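Side-chain contact in uncharacterized protein conserved in bacteria (Cupriavidus necator, PDB 5DMH), which phosphorylates 3-oxo-tetronate at the expense of ATP, yielding 3-oxo-tetronate 4-phosphate and ADP: residues G200-D205 with H212-R217. Numbering follows the deposited sequence.
Sequences GLLRYD and HATAER
Thr214 meets Leu202 through its methyl alone: CG2 lies 3.9 Å from Leu202 CD2, the two side chains crossing at about a right angle. With CG2 anti to the backbone N (OG1 at chi1 -60°), the hydroxyl is placed to hydrogen-bond Gly210 O, four residues back and just ahead of helix 211-223, which satisfies this buried polar atom. Leu242 of helix 236-245 touches both Leu202 and Thr214, and Ile218 and Leu221 also reach Leu202. This apolar patch packs helix 211-223 against strand 199-202, an outermost strand that runs parallel to strand 228-231, with helices 204-207 and 211-223 between them in the chain, all within the sugar-binding N-terminal domain. Arg217 CG sits 3.5 Å from Leu202 CD1, and the two side chains run past each other in opposite directions. With the chain bent at chi2 (60°), the guanidinium ends near Leu201 O and Arg203 N, two waters lying in its plane at the edge. The first accepts from Arg217 NE (2.9 Å) and Arg203 N (3.0 Å) and donates a longer bond to Leu201 O (3.3 Å); the second accepts from Arg217 NH2 at 2.8 Å and donates to Leu201 O at 2.6 Å.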
loop_
_atom_site.group_PDB
_atom_site.type_symbol
_atom_site.label_atom_id
_atom_site.label_comp_id
_atom_site.label_asym_id
_atom_site.label_seq_id
_atom_site.Cartn_x
_atom_site.Cartn_y
_atom_site.Cartn_z
ATOM N N GLY A 200 -18.676 -3.641 14.093
ATOM C CA GLY A 200 -19.787 -4.439 13.605
ATOM C C GLY A 200 -19.570 -4.889 12.163
ATOM O O GLY A 200 -18.429 -4.934 11.655
ATOM N N LEU A 201 -20.680 -5.213 11.500
ATOM C CA LEU A 201 -20.656 -5.772 10.160
ATOM C C LEU A 201 -21.748 -5.187 9.297
ATOM O O LEU A 201 -22.920 -5.189 9.675
ATOM C CB LEU A 201 -20.841 -7.286 10.210
ATOM C CG LEU A 201 -20.889 -8.042 8.865
ATOM C CD1 LEU A 201 -19.588 -7.963 8.100
ATOM C CD2 LEU A 201 -21.271 -9.513 9.110
ATOM N N LEU A 202 -21.351 -4.706 8.125
ATOM C CA LEU A 202 -22.282 -4.333 7.073
ATOM C C LEU A 202 -22.309 -5.517 6.102
ATOM O O LEU A 202 -21.425 -5.665 5.279
ATOM C CB LEU A 202 -21.804 -3.033 6.417
ATOM C CG LEU A 202 -22.512 -2.503 5.191
ATOM C CD1 LEU A 202 -23.996 -2.307 5.497
ATOM C CD2 LEU A 202 -21.893 -1.184 4.725
ATOM N N ARG A 203 -23.313 -6.376 6.232
ATOM C CA ARG A 203 -23.287 -7.711 5.634
ATOM C C ARG A 203 -23.648 -7.705 4.147
ATOM O O ARG A 203 -24.350 -6.809 3.660
ATOM C CB ARG A 203 -24.228 -8.632 6.434
ATOM C CG ARG A 203 -24.071 -10.123 6.169
ATOM C CD ARG A 203 -25.032 -10.957 7.016
ATOM N NE ARG A 203 -24.697 -10.909 8.427
ATOM C CZ ARG A 203 -25.301 -10.158 9.353
ATOM N NH1 ARG A 203 -24.866 -10.200 10.609
ATOM N NH2 ARG A 203 -26.346 -9.387 9.059
ATOM N N TYR A 204 -23.187 -8.729 3.435
ATOM C CA TYR A 204 -23.350 -8.829 1.985
ATOM C C TYR A 204 -24.785 -8.719 1.490
ATOM O O TYR A 204 -25.023 -8.286 0.357
ATOM C CB TYR A 204 -22.780 -10.168 1.497
ATOM C CG TYR A 204 -23.625 -11.342 1.900
ATOM C CD1 TYR A 204 -23.506 -11.914 3.152
ATOM C CD2 TYR A 204 -24.583 -11.850 1.035
ATOM C CE1 TYR A 204 -24.310 -12.954 3.531
ATOM C CE2 TYR A 204 -25.377 -12.901 1.389
ATOM C CZ TYR A 204 -25.241 -13.466 2.644
ATOM O OH TYR A 204 -26.031 -14.525 3.030
ATOM N N ASP A 205 -25.738 -9.131 2.318
ATOM C CA ASP A 205 -27.132 -9.162 1.895
ATOM C C ASP A 205 -27.757 -7.760 1.865
ATOM O O ASP A 205 -28.644 -7.500 1.070
ATOM C CB ASP A 205 -27.930 -10.163 2.727
ATOM C CG ASP A 205 -27.923 -9.863 4.225
ATOM O OD1 ASP A 205 -27.058 -9.116 4.725
ATOM O OD2 ASP A 205 -28.811 -10.406 4.917
ATOM N N HIS A 212 -28.994 2.579 -1.903
ATOM C CA HIS A 212 -29.981 3.132 -0.992
ATOM C C HIS A 212 -30.135 2.195 0.205
ATOM O O HIS A 212 -30.130 2.647 1.360
ATOM C CB HIS A 212 -31.312 3.351 -1.707
ATOM C CG HIS A 212 -32.371 3.953 -0.839
ATOM N ND1 HIS A 212 -32.351 5.275 -0.450
ATOM C CD2 HIS A 212 -33.479 3.409 -0.284
ATOM C CE1 HIS A 212 -33.402 5.520 0.315
ATOM N NE2 HIS A 212 -34.102 4.407 0.428
ATOM N N ALA A 213 -30.251 0.888 -0.062
ATOM C CA ALA A 213 -30.403 -0.090 1.017
ATOM C C ALA A 213 -29.163 -0.133 1.900
ATOM O O ALA A 213 -29.245 -0.316 3.117
ATOM C CB ALA A 213 -30.677 -1.467 0.461
ATOM N N THR A 214 -28.004 0.033 1.285
ATOM C CA THR A 214 -26.765 -0.012 2.037
ATOM C C THR A 214 -26.662 1.185 2.974
ATOM O O THR A 214 -26.237 1.052 4.118
ATOM C CB THR A 214 -25.571 -0.081 1.096
ATOM O OG1 THR A 214 -25.678 -1.270 0.304
ATOM C CG2 THR A 214 -24.245 -0.130 1.862
ATOM N N ALA A 215 -27.059 2.352 2.482
ATOM C CA ALA A 215 -27.006 3.584 3.262
ATOM C C ALA A 215 -27.988 3.481 4.439
ATOM O O ALA A 215 -27.706 3.952 5.547
ATOM C CB ALA A 215 -27.346 4.791 2.364
ATOM N N GLU A 216 -29.128 2.839 4.196
ATOM C CA GLU A 216 -30.107 2.620 5.247
ATOM C C GLU A 216 -29.533 1.704 6.334
ATOM O O GLU A 216 -29.745 1.950 7.518
ATOM C CB GLU A 216 -31.405 2.021 4.699
ATOM C CG GLU A 216 -32.252 3.013 3.903
ATOM C CD GLU A 216 -33.473 2.354 3.284
ATOM O OE1 GLU A 216 -33.362 1.216 2.754
ATOM O OE2 GLU A 216 -34.542 2.983 3.328
ATOM N N ARG A 217 -28.802 0.666 5.920
ATOM C CA ARG A 217 -28.226 -0.283 6.869
ATOM C C ARG A 217 -27.130 0.388 7.692
ATOM O O ARG A 217 -26.990 0.141 8.899
ATOM C CB ARG A 217 -27.693 -1.526 6.151
ATOM C CG ARG A 217 -27.126 -2.548 7.091
ATOM C CD ARG A 217 -28.163 -3.036 8.080
ATOM N NE ARG A 217 -27.585 -3.985 9.019
ATOM C CZ ARG A 217 -28.059 -4.197 10.244
ATOM N NH1 ARG A 217 -29.140 -3.553 10.663
ATOM N NH2 ARG A 217 -27.458 -5.068 11.044
HETATM O O HOH W 1 -25.646 -5.791 7.968
HETATM O O HOH W 2 -25.054 -6.426 10.530
#